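Local coordinates for polymerase X (Deinococcus radiodurans, PDB 2W9M), which probably catalyses template-directed DNA synthesis as a family X polymerase and carries a zinc-binding polymerase and histidinol phosphatase (PHP) domain, at residues T333-S338 against A342-M347; Y370-G373 against E377-R380. All coordinates share one frame; numbering follows the deposited sequence.

Contact 1 of 2, residues T333-S338 against A342-M347. With ZN (zinc ion), chain D.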
# COMPACT_ATOMS: atom_id res chain seq x y z
N THR A 333 2.97 1.78 -12.33
CA THR A 333 1.71 1.06 -12.38
C THR A 333 1.92 -0.25 -13.15
O THR A 333 2.87 -0.36 -13.93
CB THR A 333 0.63 1.88 -13.09
OG1 THR A 333 1.03 2.12 -14.44
CG2 THR A 333 0.41 3.21 -12.38
N HIS A 334 1.06 -1.23 -12.92
CA HIS A 334 1.20 -2.52 -13.60
C HIS A 334 0.02 -2.82 -14.51
O HIS A 334 -1.10 -2.37 -14.26
CB HIS A 334 1.40 -3.65 -12.59
CG HIS A 334 2.70 -3.56 -11.84
ND1 HIS A 334 3.80 -4.32 -12.15
CD2 HIS A 334 3.06 -2.77 -10.79
CE1 HIS A 334 4.79 -4.01 -11.33
NE2 HIS A 334 4.37 -3.08 -10.50
N SER A 335 0.28 -3.58 -15.57
CA SER A 335 -0.74 -3.90 -16.56
C SER A 335 -0.82 -5.41 -16.78
O SER A 335 -0.10 -6.19 -16.16
CB SER A 335 -0.43 -3.22 -17.89
OG SER A 335 0.66 -3.87 -18.54
N THR A 336 -1.70 -5.80 -17.69
CA THR A 336 -1.86 -7.19 -18.09
C THR A 336 -0.55 -7.82 -18.60
O THR A 336 -0.36 -9.03 -18.49
CB THR A 336 -2.98 -7.33 -19.14
OG1 THR A 336 -4.19 -7.69 -18.48
CG2 THR A 336 -2.63 -8.38 -20.17
N TRP A 337 0.34 -7.00 -19.15
CA TRP A 337 1.65 -7.47 -19.60
C TRP A 337 2.42 -8.19 -18.49
O TRP A 337 3.19 -9.11 -18.74
CB TRP A 337 2.50 -6.30 -20.11
CG TRP A 337 2.07 -5.78 -21.44
CD1 TRP A 337 1.12 -4.83 -21.69
CD2 TRP A 337 2.57 -6.19 -22.71
NE1 TRP A 337 1.00 -4.62 -23.04
CE2 TRP A 337 1.88 -5.45 -23.69
CE3 TRP A 337 3.54 -7.12 -23.12
CZ2 TRP A 337 2.12 -5.60 -25.06
CZ3 TRP A 337 3.78 -7.27 -24.48
CH2 TRP A 337 3.07 -6.52 -25.43
N SER A 338 2.21 -7.74 -17.25
CA SER A 338 2.91 -8.30 -16.10
C SER A 338 1.93 -9.08 -15.22
O SER A 338 1.34 -10.07 -15.66
CB SER A 338 3.55 -7.17 -15.29
OG SER A 338 4.64 -7.63 -14.53
N ALA A 342 -5.52 -5.08 -15.79
CA ALA A 342 -6.08 -4.25 -16.84
C ALA A 342 -5.03 -3.95 -17.92
O ALA A 342 -3.83 -4.06 -17.67
CB ALA A 342 -6.63 -2.96 -16.25
N SER A 343 -5.50 -3.59 -19.11
CA SER A 343 -4.60 -3.21 -20.19
C SER A 343 -4.02 -1.84 -19.89
O SER A 343 -4.51 -1.13 -19.01
CB SER A 343 -5.36 -3.16 -21.51
OG SER A 343 -6.22 -2.03 -21.55
N ILE A 344 -2.97 -1.48 -20.62
CA ILE A 344 -2.36 -0.16 -20.47
C ILE A 344 -3.35 0.96 -20.81
O ILE A 344 -3.32 2.02 -20.19
CB ILE A 344 -1.09 -0.02 -21.35
CG1 ILE A 344 -0.02 -1.00 -20.88
CG2 ILE A 344 -0.56 1.40 -21.31
CD1 ILE A 344 1.28 -0.88 -21.65
N ARG A 345 -4.23 0.71 -21.78
CA ARG A 345 -5.22 1.71 -22.16
C ARG A 345 -6.22 1.96 -21.04
O ARG A 345 -6.52 3.11 -20.73
CB ARG A 345 -5.94 1.32 -23.46
CG ARG A 345 -6.90 2.41 -23.97
CD ARG A 345 -7.78 1.96 -25.13
NE ARG A 345 -7.14 2.13 -26.43
CZ ARG A 345 -6.56 1.14 -27.11
NH1 ARG A 345 -6.52 -0.09 -26.62
NH2 ARG A 345 -6.00 1.39 -28.30
N GLU A 346 -6.74 0.90 -20.44
CA GLU A 346 -7.70 1.03 -19.34
C GLU A 346 -7.07 1.82 -18.19
O GLU A 346 -7.70 2.69 -17.60
CB GLU A 346 -8.17 -0.34 -18.85
CG GLU A 346 -8.68 -1.27 -19.94
CD GLU A 346 -9.16 -2.61 -19.40
OE1 GLU A 346 -8.56 -3.65 -19.75
OE2 GLU A 346 -10.14 -2.63 -18.63
N MET A 347 -5.82 1.50 -17.87
CA MET A 347 -5.09 2.19 -16.81
C MET A 347 -4.89 3.67 -17.14
O MET A 347 -5.13 4.53 -16.30
CB MET A 347 -3.75 1.51 -16.52
CG MET A 347 -3.87 0.09 -16.00
SD MET A 347 -4.50 0.02 -14.30
CE MET A 347 -3.09 0.65 -13.40
ZN ZN D . 5.53 -2.67 -8.57

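Contact 2 of 2, residues Y370-G373 against E377-R380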
# COMPACT_ATOMS: atom_id res chain seq x y z
N TYR A 370 7.13 -15.48 -11.12
CA TYR A 370 5.79 -15.79 -10.65
C TYR A 370 4.86 -14.59 -10.77
O TYR A 370 3.68 -14.68 -10.43
CB TYR A 370 5.83 -16.31 -9.21
CG TYR A 370 6.62 -17.59 -9.08
CD1 TYR A 370 7.97 -17.56 -8.74
CD2 TYR A 370 6.03 -18.82 -9.32
CE1 TYR A 370 8.70 -18.73 -8.63
CE2 TYR A 370 6.76 -20.00 -9.22
CZ TYR A 370 8.10 -19.94 -8.87
OH TYR A 370 8.83 -21.10 -8.76
N ALA A 371 5.39 -13.48 -11.26
CA ALA A 371 4.59 -12.28 -11.48
C ALA A 371 4.51 -11.94 -12.97
O ALA A 371 4.17 -10.81 -13.34
CB ALA A 371 5.17 -11.12 -10.70
N ASN A 372 4.82 -12.92 -13.81
CA ASN A 372 4.73 -12.76 -15.26
C ASN A 372 5.61 -11.64 -15.79
O ASN A 372 5.18 -10.84 -16.63
CB ASN A 372 3.27 -12.54 -15.67
CG ASN A 372 3.04 -12.73 -17.16
OD1 ASN A 372 3.64 -13.59 -17.80
ND2 ASN A 372 2.15 -11.91 -17.72
N GLY A 373 6.84 -11.58 -15.31
CA GLY A 373 7.78 -10.56 -15.72
C GLY A 373 8.07 -10.58 -17.21
O GLY A 373 7.93 -11.62 -17.86
N GLU A 377 12.34 -9.36 -25.21
CA GLU A 377 11.50 -9.38 -26.40
C GLU A 377 10.06 -8.93 -26.13
O GLU A 377 9.48 -8.20 -26.93
CB GLU A 377 11.52 -10.77 -27.05
CG GLU A 377 11.85 -11.91 -26.07
CD GLU A 377 13.33 -11.98 -25.73
OE1 GLU A 377 14.16 -11.67 -26.61
OE2 GLU A 377 13.67 -12.36 -24.59
N ARG A 378 9.49 -9.37 -25.01
CA ARG A 378 8.15 -8.94 -24.64
C ARG A 378 8.11 -7.45 -24.27
O ARG A 378 7.11 -6.77 -24.50
CB ARG A 378 7.60 -9.78 -23.49
CG ARG A 378 7.12 -11.15 -23.89
CD ARG A 378 6.47 -11.84 -22.71
NE ARG A 378 5.20 -11.20 -22.36
CZ ARG A 378 4.80 -10.98 -21.11
NH1 ARG A 378 5.57 -11.33 -20.09
NH2 ARG A 378 3.63 -10.39 -20.89
N LEU A 379 9.20 -6.96 -23.68
CA LEU A 379 9.30 -5.54 -23.37
C LEU A 379 9.28 -4.71 -24.65
O LEU A 379 8.66 -3.65 -24.70
CB LEU A 379 10.58 -5.24 -22.59
CG LEU A 379 10.80 -3.76 -22.29
CD1 LEU A 379 9.73 -3.24 -21.34
CD2 LEU A 379 12.19 -3.52 -21.72
N ARG A 380 9.96 -5.20 -25.69
CA ARG A 380 9.98 -4.48 -26.96
C ARG A 380 8.59 -4.43 -27.56
O ARG A 380 8.19 -3.42 -28.14
CB ARG A 380 10.98 -5.12 -27.94
CG ARG A 380 12.40 -5.26 -27.37
CD ARG A 380 13.47 -4.83 -28.37
NE ARG A 380 13.34 -5.48 -29.67
CZ ARG A 380 12.69 -4.96 -30.71
NH1 ARG A 380 12.09 -3.79 -30.60
NH2 ARG A 380 12.62 -5.63 -31.86

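Contact 1 of 2, residues T333-S338 against A342-M347
T336 and A342 are joined by the one hydrogen bond across this beta-alpha loop of the PHP domain, which leads from strand 329-333, at whose end the HxH zinc motif (H332, H334) lies, into helix 344-353. T336 N lies 2.8 Å from A342 O, but the bond is bent (138° at the hydrogen) and the donor sits above the carbonyl plane, 36° out of it. S343 follows as N-cap of the helix and forms a capping box with E346: S343 OG accepts from E346 N at 3.2 Å, while S343 N reaches E346 OE1 along an almost straight line, from above the carboxylate plane. I344 lays its CG1 branch, anti to its own carbonyl carbon, alongside S335, with CG1 3.7 Å from S335 CB, and carries CD1 obliquely to W337 CD1 at 4.0 Å. S335 in turn closes an ST turn, its OG accepting from W337 N at 3.2 Å and lying in the plane of the indole at its edge. With an alanine here the OG is lost, which would probably leave W337 N without this acceptor and the turn less fixed. The indole NE1 is held by E385 of helix 376-391. M347, one helical turn beyond the cap, folds back at chi2 and chi3 (both -71°), and its methyl CE rests 3.7 Å from H334 O and against T333 CB. Beyond that carbonyl, the imidazole of H334 points the other way to the metal that H332, E401 and D516 also bind, with H334 NE2 2.3 Å from the zinc ion.

Contact 2 of 2, residues Y370-G373 against E377-R380
R378 sets off with CG anti to its own carbonyl carbon, runs extended and then bends at chi3 (69°), which turns its guanidinium against N372; there CG stands anti to the backbone N (chi1 -165°), and the backbone is in the left-handed region. The two side chains cross at about a right angle while their flat ends stay nearly aligned, amide and guanidinium planes being 24° apart. The span is made by the arginine chain, since the closest CA atoms, those of G373 and R378, are still 9.1 Å apart. NH1 comes to the backbone oxygens of the loop edge-on: N372 O lies in the guanidinium plane at 3.5 Å from R378 NH1, and G373 O is near that plane at 3.3 Å from R378 NH1. The amide adds a looser approach, with N372 OD1 3.8 Å from R378 NH1. At these separations the attraction is probably mainly electrostatic, the positive group lying near the two backbone oxygens and the amide oxygen, and only 103 Å² is buried. The stronger polar partners lie in the preceding loop: R378 NH2 donates to W337 O and N372 ND2 to S338 O, which probably fixes the rotation of both planar groups. The side chain of N372 stays about 9 Å from a zinc ion, though about 5 Å from that of the zinc ligand D339. Within the fold, 370-373 belongs to the loop between strand 358-364 and helix 376-391, whose first turn carries R378; earlier in the same loop, Y370 packs on helices 83-91 and 10-26.

Overall arrangement
Contacts 1 and 2 come in series along the chain, their centres 12 Å apart, and lie at two successive beta-alpha connections of the PHP domain, each including the start of the following helix. Contact 1 begins at the end of strand 329-333, an outermost strand of the seven-stranded parallel sheet; contact 2 follows its parallel neighbour 358-364. They touch directly, the W337 and S338 carbonyls of contact 1 meeting the N372 and R378 side chains of contact 2. The second loop and the first turn of helix 376-391 thus meet the first loop just beyond the zinc ligand H334, while helix 376-391 packs on I344 and W337. The same second loop meets N-terminal helices, so the contacts run from the metal site to that interface.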